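Local coordinates for FEZ-1 protein (Fluoribacter gormanii, PDB 5WCK) that is a monomeric subclass B3 metallo-beta-lactamase that holds two zinc ions and probably hydrolyses the beta-lactam ring of antibiotics, at residues Ala14-Tyr19 / Tyr28-Pro33; Thr142-Pro147 / Thr155-Leu160. The protein carries 2 engineered substitutions. All blocks are in the same frame, centred on the assembly; numbering follows the deposited sequence.

How the interactions relate
Interactions 1 and 2 are antiparallel hairpins from the two different sheets of the molecule, with centres about 15 Å apart. Their side chains meet between the sheets: Leu-160 of 155-160 sets its CD1 3.7 Å from Leu-17 CD2 and turns CD2 toward Asn-16, while Met-158 also packs on Asn-16. Each hairpin has an end near a different zinc site. Side chain to side chain, Tyr-28 of interaction 1 lies about 8 Å from His-76 and from His-215, ligands of one zinc ion, whereas Thr-146 of interaction 2 lies about 7 Å from His-149 and about 8 Å from His-71, ligands of the other. Both side chains are about 11 Å from a zinc ion.

Interaction 1 of 2, residues Ala14-Tyr19 / Tyr28-Pro33; sequences AGNLYY and YLIVTP
Tyr-19 turns the edge of its ring to the face of Tyr-28 in an offset edge-to-face pair, planes at 79° and centroids 5.7 Å apart. The two rings reach this geometry by different first torsions: Tyr-19 CG is anti to the backbone N (chi1 -170°), whereas Tyr-28 CG is anti to the carbonyl carbon. Both hydroxyls are held beyond the pair, Tyr-19 OH by Thr-22 O and Tyr-28 OH by Gly-213 O. On the same face Leu-17 CD1 touches Ile-30 CG1 (3.8 Å) and Tyr-28 CB (3.9 Å). All four residues are buried, and this is the densely packed side.

Tyr-18 and Val-31 on the other face, and Asn-16 in the type II' turn Ala-14 to Leu-17, are partly exposed, though Leu-29 beside them is buried. Tyr-18 CE1 lies 3.7 Å from Val-31 CG2, and Phe-59 packs on both residues. Asn-16 CG sits between the backbone N and the carbonyl carbon (chi1 62°), and ND2 reaches Val-31 O (2.9 Å) nearly in the amide plane but from above the carbonyl plane. Thr-139 OG1 also bonds to ND2. Within the sheet, Tyr-18 and Leu-29 exchange two backbone bonds, Tyr-18 N to Leu-29 O 2.8 Å and Leu-29 N to Tyr-18 O 2.9 Å. This is an antiparallel beta hairpin in the N-terminal sheet of the metallo-beta-lactamase alpha-beta/beta-alpha sandwich.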
ATOM      1  N   ALA A  14      -1.639  11.257 -11.526  1.00  7.45           N
ATOM      2  CA  ALA A  14      -1.865  12.700 -11.315  1.00 10.16           C
ATOM      3  C   ALA A  14      -0.544  13.297 -10.845  1.00 10.66           C
ATOM      4  O   ALA A  14       0.224  12.620 -10.189  1.00  8.78           O
ATOM      5  CB  ALA A  14      -2.936  12.923 -10.276  1.00 11.07           C
ATOM      6  N   GLY A  15      -0.295  14.565 -11.182  1.00 11.50           N
ATOM      7  CA  GLY A  15       0.945  15.216 -10.745  1.00  9.60           C
ATOM      8  C   GLY A  15       2.158  14.352 -11.070  1.00  8.23           C
ATOM      9  O   GLY A  15       2.320  13.886 -12.206  1.00 10.49           O
ATOM     10  N   ASN A  16       2.986  14.095 -10.049  1.00  7.39           N
ATOM     11  CA  ASN A  16       4.197  13.290 -10.213  1.00  7.45           C
ATOM     12  C   ASN A  16       4.043  11.875  -9.640  1.00  6.24           C
ATOM     13  O   ASN A  16       5.070  11.233  -9.347  1.00  6.55           O
ATOM     14  CB  ASN A  16       5.419  14.002  -9.605  1.00  7.54           C
ATOM     15  CG  ASN A  16       5.331  14.245  -8.110  1.00  9.03           C
ATOM     16  OD1 ASN A  16       4.240  14.374  -7.565  1.00 10.96           O
ATOM     17  ND2 ASN A  16       6.480  14.389  -7.450  1.00  8.85           N
ATOM     18  N   LEU A  17       2.807  11.369  -9.585  1.00  5.41           N
ATOM     19  CA  LEU A  17       2.514  10.031  -9.086  1.00  6.01           C
ATOM     20  C   LEU A  17       2.098   9.140 -10.256  1.00  6.81           C
ATOM     21  O   LEU A  17       1.163   9.484 -11.005  1.00  7.85           O
ATOM     22  CB  LEU A  17       1.395  10.111  -8.039  1.00  6.14           C
ATOM     23  CG  LEU A  17       0.847   8.772  -7.539  1.00  7.66           C
ATOM     24  CD1 LEU A  17       1.861   8.024  -6.723  1.00  8.37           C
ATOM     25  CD2 LEU A  17      -0.411   8.996  -6.719  1.00 10.36           C
ATOM     26  N   TYR A  18       2.804   8.015 -10.390  1.00  5.30           N
ATOM     27  CA  TYR A  18       2.644   7.058 -11.474  1.00  7.42           C
ATOM     28  C   TYR A  18       2.295   5.684 -10.903  1.00  7.36           C
ATOM     29  O   TYR A  18       2.718   5.306  -9.796  1.00  7.74           O
ATOM     30  CB  TYR A  18       3.936   6.920 -12.287  1.00  6.68           C
ATOM     31  CG  TYR A  18       4.378   8.195 -12.951  1.00  6.01           C
ATOM     32  CD1 TYR A  18       5.002   9.207 -12.239  1.00  6.39           C
ATOM     33  CD2 TYR A  18       4.143   8.410 -14.304  1.00  8.22           C
ATOM     34  CE1 TYR A  18       5.374  10.389 -12.850  1.00  8.76           C
ATOM     35  CE2 TYR A  18       4.543   9.584 -14.931  1.00  8.70           C
ATOM     36  CZ  TYR A  18       5.164  10.576 -14.203  1.00  9.60           C
ATOM     37  OH  TYR A  18       5.550  11.765 -14.786  1.00 14.00           O
ATOM     38  N   TYR A  19       1.532   4.928 -11.693  1.00  6.80           N
ATOM     39  CA  TYR A  19       1.250   3.536 -11.430  1.00  6.14           C
ATOM     40  C   TYR A  19       2.300   2.672 -12.141  1.00  6.14           C
ATOM     41  O   TYR A  19       2.462   2.808 -13.371  1.00  6.97           O
ATOM     42  CB  TYR A  19      -0.142   3.157 -11.958  1.00  6.44           C
ATOM     43  CG  TYR A  19      -0.567   1.791 -11.487  1.00  6.80           C
ATOM     44  CD1 TYR A  19      -0.969   1.610 -10.174  1.00  5.62           C
ATOM     45  CD2 TYR A  19      -0.528   0.671 -12.304  1.00  7.39           C
ATOM     46  CE1 TYR A  19      -1.329   0.366  -9.693  1.00  5.93           C
ATOM     47  CE2 TYR A  19      -0.866  -0.589 -11.827  1.00  5.39           C
ATOM     48  CZ  TYR A  19      -1.285  -0.740 -10.520  1.00  7.31           C
ATOM     49  OH  TYR A  19      -1.605  -1.957 -10.005  1.00  6.93           O
ATOM     50  N   TYR A  28       3.527   2.056  -6.859  1.00  5.44           N
ATOM     51  CA  TYR A  28       3.457   3.454  -7.202  1.00  4.56           C
ATOM     52  C   TYR A  28       4.868   4.031  -7.272  1.00  6.21           C
ATOM     53  O   TYR A  28       5.736   3.674  -6.476  1.00  7.14           O
ATOM     54  CB  TYR A  28       2.611   4.216  -6.173  1.00  5.92           C
ATOM     55  CG  TYR A  28       1.218   3.657  -6.039  1.00  5.38           C
ATOM     56  CD1 TYR A  28       0.213   4.073  -6.898  1.00  5.46           C
ATOM     57  CD2 TYR A  28       0.925   2.641  -5.151  1.00  4.69           C
ATOM     58  CE1 TYR A  28      -1.055   3.512  -6.841  1.00  5.45           C
ATOM     59  CE2 TYR A  28      -0.339   2.080  -5.063  1.00  5.02           C
ATOM     60  CZ  TYR A  28      -1.344   2.522  -5.915  1.00  5.64           C
ATOM     61  OH  TYR A  28      -2.620   2.022  -5.887  1.00  5.44           O
ATOM     62  N   LEU A  29       5.083   4.926  -8.231  1.00  6.43           N
ATOM     63  CA  LEU A  29       6.352   5.622  -8.409  1.00  5.99           C
ATOM     64  C   LEU A  29       6.097   7.119  -8.274  1.00  6.41           C
ATOM     65  O   LEU A  29       5.225   7.662  -8.943  1.00  6.26           O
ATOM     66  CB  LEU A  29       6.951   5.322  -9.790  1.00  5.33           C
ATOM     67  CG  LEU A  29       8.382   5.815  -9.991  1.00  7.70           C
ATOM     68  CD1 LEU A  29       9.377   4.919  -9.264  1.00  9.08           C
ATOM     69  CD2 LEU A  29       8.738   5.919 -11.464  1.00  7.98           C
ATOM     70  N   ILE A  30       6.856   7.765  -7.386  1.00  5.78           N
ATOM     71  CA  ILE A  30       6.769   9.215  -7.208  1.00  7.16           C
ATOM     72  C   ILE A  30       8.098   9.759  -7.735  1.00  7.35           C
ATOM     73  O   ILE A  30       9.156   9.396  -7.232  1.00  8.30           O
ATOM     74  CB  ILE A  30       6.493   9.612  -5.745  1.00  7.86           C
ATOM     75  CG1 ILE A  30       5.138   9.118  -5.233  1.00  8.71           C
ATOM     76  CG2 ILE A  30       6.554  11.121  -5.602  1.00 10.07           C
ATOM     77  CD1 ILE A  30       5.083   7.709  -4.768  1.00 12.37           C
ATOM     78  N   VAL A  31       8.018  10.635  -8.737  1.00  7.29           N
ATOM     79  CA  VAL A  31       9.184  11.093  -9.495  1.00  6.08           C
ATOM     80  C   VAL A  31       9.495  12.531  -9.071  1.00  6.34           C
ATOM     81  O   VAL A  31       8.634  13.408  -9.175  1.00  8.37           O
ATOM     82  CB  VAL A  31       8.935  11.000 -11.007  1.00  8.44           C
ATOM     83  CG1 VAL A  31      10.085  11.617 -11.792  1.00 11.13           C
ATOM     84  CG2 VAL A  31       8.712   9.559 -11.427  1.00  8.79           C
ATOM     85  N   THR A  32      10.732  12.748  -8.617  1.00  7.64           N
ATOM     86  CA  THR A  32      11.178  14.062  -8.136  1.00  8.51           C
ATOM     87  C   THR A  32      12.504  14.418  -8.785  1.00  6.72           C
ATOM     88  O   THR A  32      13.234  13.564  -9.280  1.00  9.52           O
ATOM     89  CB  THR A  32      11.315  14.140  -6.609  1.00  7.35           C
ATOM     90  OG1 THR A  32      12.633  13.738  -6.220  1.00  8.99           O
ATOM     91  CG2 THR A  32      10.290  13.295  -5.879  1.00  8.05           C
ATOM     92  N   PRO A  33      12.866  15.718  -8.752  1.00  6.82           N
ATOM     93  CA  PRO A  33      14.172  16.146  -9.253  1.00  8.52           C
ATOM     94  C   PRO A  33      15.377  15.526  -8.538  1.00  9.53           C
ATOM     95  O   PRO A  33      16.507  15.601  -9.078  1.00 12.38           O
ATOM     96  CB  PRO A  33      14.136  17.664  -9.065  1.00  9.52           C
ATOM     97  CG  PRO A  33      12.679  18.007  -9.014  1.00 12.13           C
ATOM     98  CD  PRO A  33      12.043  16.843  -8.290  1.00 10.96           C
TER

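Interaction 2 of 2, residues Thr142-Pro147 / Thr155-Leu160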
ATOM      1  N   THR A 142       2.923  11.420   3.589  1.00  5.20           N
ATOM      2  CA  THR A 142       2.670  11.255   5.011  1.00  6.65           C
ATOM      3  C   THR A 142       2.222   9.824   5.298  1.00  8.09           C
ATOM      4  O   THR A 142       1.324   9.286   4.601  1.00  6.86           O
ATOM      5  CB  THR A 142       1.634  12.248   5.549  1.00  7.28           C
ATOM      6  OG1 THR A 142       2.071  13.609   5.359  1.00  8.46           O
ATOM      7  CG2 THR A 142       1.402  12.031   7.027  1.00  9.40           C
ATOM      8  N   ALA A 143       2.862   9.206   6.297  1.00  5.74           N
ATOM      9  CA  ALA A 143       2.549   7.854   6.745  1.00  7.02           C
ATOM     10  C   ALA A 143       1.476   7.916   7.834  1.00  8.44           C
ATOM     11  O   ALA A 143       1.689   8.511   8.891  1.00 11.28           O
ATOM     12  CB  ALA A 143       3.785   7.190   7.273  1.00  7.94           C
ATOM     13  N   HIS A 144       0.310   7.332   7.566  1.00  4.97           N
ATOM     14  CA  HIS A 144      -0.747   7.241   8.558  1.00  5.98           C
ATOM     15  C   HIS A 144      -0.855   5.798   9.030  1.00  6.66           C
ATOM     16  O   HIS A 144      -1.071   4.900   8.225  1.00  7.41           O
ATOM     17  CB  HIS A 144      -2.099   7.714   8.026  1.00  6.03           C
ATOM     18  CG  HIS A 144      -2.077   9.107   7.509  1.00  6.39           C
ATOM     19  ND1 HIS A 144      -2.436  10.194   8.275  1.00 10.84           N
ATOM     20  CD2 HIS A 144      -1.703   9.587   6.301  1.00  8.20           C
ATOM     21  CE1 HIS A 144      -2.339  11.286   7.526  1.00 10.35           C
ATOM     22  NE2 HIS A 144      -1.890  10.941   6.333  1.00  9.53           N
ATOM     23  N   LEU A 145      -0.718   5.597  10.341  1.00  7.04           N
ATOM     24  CA  LEU A 145      -0.913   4.283  10.911  1.00  5.16           C
ATOM     25  C   LEU A 145      -2.415   3.971  10.908  1.00  5.91           C
ATOM     26  O   LEU A 145      -3.205   4.631  11.610  1.00  7.24           O
ATOM     27  CB  LEU A 145      -0.315   4.251  12.320  1.00  6.52           C
ATOM     28  CG  LEU A 145      -0.418   2.935  13.079  1.00  7.98           C
ATOM     29  CD1 LEU A 145       0.225   1.795  12.348  1.00  6.59           C
ATOM     30  CD2 LEU A 145       0.193   3.085  14.462  1.00 11.24           C
ATOM     31  N   THR A 146      -2.777   2.950  10.133  1.00  4.89           N
ATOM     32  CA  THR A 146      -4.131   2.444  10.061  1.00  5.84           C
ATOM     33  C   THR A 146      -4.066   0.952  10.330  1.00  5.30           C
ATOM     34  O   THR A 146      -4.121   0.135   9.412  1.00  5.41           O
ATOM     35  CB  THR A 146      -4.770   2.773   8.706  1.00  6.71           C
ATOM     36  OG1 THR A 146      -3.997   2.252   7.623  1.00  7.03           O
ATOM     37  CG2 THR A 146      -4.937   4.271   8.556  1.00  7.73           C
ATOM     38  N   PRO A 147      -3.880   0.577  11.612  1.00  5.19           N
ATOM     39  CA  PRO A 147      -3.582  -0.806  11.963  1.00  5.81           C
ATOM     40  C   PRO A 147      -4.810  -1.711  12.013  1.00  5.52           C
ATOM     41  O   PRO A 147      -5.958  -1.259  11.936  1.00  6.84           O
ATOM     42  CB  PRO A 147      -2.964  -0.636  13.353  1.00  7.49           C
ATOM     43  CG  PRO A 147      -3.745   0.507  13.951  1.00  8.44           C
ATOM     44  CD  PRO A 147      -3.980   1.448  12.791  1.00  6.20           C
ATOM     45  N   THR A 155      -1.348   3.801   5.585  1.00  5.46           N
ATOM     46  CA  THR A 155      -2.064   4.495   4.536  1.00  4.03           C
ATOM     47  C   THR A 155      -1.235   5.731   4.183  1.00  4.26           C
ATOM     48  O   THR A 155      -0.982   6.583   5.039  1.00  5.88           O
ATOM     49  CB  THR A 155      -3.474   4.854   5.003  1.00  4.77           C
ATOM     50  OG1 THR A 155      -4.215   3.631   5.102  1.00  5.91           O
ATOM     51  CG2 THR A 155      -4.185   5.777   4.033  1.00  5.56           C
ATOM     52  N   TRP A 156      -0.808   5.809   2.932  1.00  4.15           N
ATOM     53  CA  TRP A 156       0.092   6.857   2.457  1.00  6.36           C
ATOM     54  C   TRP A 156      -0.728   7.979   1.825  1.00  6.43           C
ATOM     55  O   TRP A 156      -1.590   7.696   1.020  1.00  6.82           O
ATOM     56  CB  TRP A 156       1.103   6.278   1.455  1.00  6.13           C
ATOM     57  CG  TRP A 156       2.181   5.432   2.071  1.00  5.39           C
ATOM     58  CD1 TRP A 156       2.304   4.070   2.084  1.00  7.10           C
ATOM     59  CD2 TRP A 156       3.297   5.941   2.802  1.00  3.89           C
ATOM     60  NE1 TRP A 156       3.417   3.694   2.800  1.00  5.55           N
ATOM     61  CE2 TRP A 156       4.062   4.831   3.224  1.00  5.33           C
ATOM     62  CE3 TRP A 156       3.721   7.232   3.110  1.00  6.12           C
ATOM     63  CZ2 TRP A 156       5.226   5.011   3.970  1.00  5.79           C
ATOM     64  CZ3 TRP A 156       4.881   7.401   3.827  1.00  6.67           C
ATOM     65  CH2 TRP A 156       5.610   6.296   4.262  1.00  5.42           C
ATOM     66  N   THR A 157      -0.434   9.234   2.177  1.00  5.26           N
ATOM     67  CA  THR A 157      -1.124  10.357   1.562  1.00  6.14           C
ATOM     68  C   THR A 157      -0.118  11.359   0.999  1.00  6.16           C
ATOM     69  O   THR A 157       1.015  11.488   1.474  1.00  6.81           O
ATOM     70  CB  THR A 157      -2.106  11.018   2.535  1.00  6.98           C
ATOM     71  OG1 THR A 157      -1.361  11.619   3.598  1.00  7.93           O
ATOM     72  CG2 THR A 157      -3.148  10.054   3.067  1.00  8.16           C
ATOM     73  N   MET A 158      -0.569  12.049  -0.055  1.00  6.23           N
ATOM     74  CA  MET A 158       0.180  13.172  -0.600  1.00  6.29           C
ATOM     75  C   MET A 158      -0.789  14.099  -1.329  1.00  7.98           C
ATOM     76  O   MET A 158      -1.862  13.682  -1.710  1.00  9.00           O
ATOM     77  CB  MET A 158       1.290  12.734  -1.556  1.00  8.35           C
ATOM     78  CG  MET A 158       0.770  12.003  -2.762  1.00  9.89           C
ATOM     79  SD  MET A 158       2.021  11.203  -3.803  1.00 13.07           S
ATOM     80  CE  MET A 158       3.007  12.623  -4.259  1.00 17.48           C
ATOM     81  N   LYS A 159      -0.378  15.359  -1.488  1.00  9.21           N
ATOM     82  CA  LYS A 159      -1.156  16.345  -2.251  1.00 10.64           C
ATOM     83  C   LYS A 159      -0.560  16.459  -3.653  1.00 14.94           C
ATOM     84  O   LYS A 159       0.666  16.538  -3.801  1.00 18.38           O
ATOM     85  CB  LYS A 159      -1.173  17.680  -1.511  1.00 14.06           C
ATOM     86  CG  LYS A 159      -2.335  18.599  -1.868  1.00 24.78           C
ATOM     87  CD  LYS A 159      -2.515  19.653  -0.781  1.00 53.38           C
ATOM     88  CE  LYS A 159      -3.507  20.746  -1.108  1.00 67.11           C
ATOM     89  NZ  LYS A 159      -3.144  22.023  -0.445  1.00 38.82           N
ATOM     90  N   LEU A 160      -1.420  16.384  -4.675  1.00 11.83           N
ATOM     91  CA  LEU A 160      -1.013  16.366  -6.075  1.00 13.27           C
ATOM     92  C   LEU A 160      -1.698  17.554  -6.774  1.00 15.67           C
ATOM     93  O   LEU A 160      -2.867  17.842  -6.507  1.00 16.91           O
ATOM     94  CB  LEU A 160      -1.444  15.047  -6.741  1.00 13.28           C
ATOM     95  CG  LEU A 160      -0.733  13.780  -6.261  1.00 11.15           C
ATOM     96  CD1 LEU A 160      -1.404  12.530  -6.773  1.00 13.58           C
ATOM     97  CD2 LEU A 160       0.732  13.795  -6.672  1.00 20.67           C
TER
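His-144 turns the NE2 edge of its imidazole to Thr-157, NE2 to OG1 2.9 Å, and the two side chains cross at about a right angle. The torsion behind it is chi1 -57°, CG beside the backbone N, which carries the ring toward the neighbouring strand. Thr-155 O lies near the same ring's plane, 3.3 Å from His-144 CD2, and also accepts from His-144 N. Thr-157 contributes its methyl as well, CG2 lying 3.6 Å from both CD2 and NE2 of His-144.

On the opposite face of the sheet, Ala-143 CB sits over the six-membered ring of Trp-156, 4.0 Å from its centroid and 28° off the normal, a CH-pi contact. Trp-156 NE1, on the five-membered ring, bonds to Ile-69 O.

Past the strand end, Thr-146 crosses Thr-155 at about a right angle and joins it hydroxyl to hydroxyl, OG1 to OG1 2.9 Å; Gly-173 N also bonds to Thr-155 OG1. The hydroxyls of buried Thr-146, Thr-155 and Thr-157 thus all have partners, and the Thr-146/Thr-155 bond is consistent with a well-held strand end leading into the turn that carries the zinc ligand His-149.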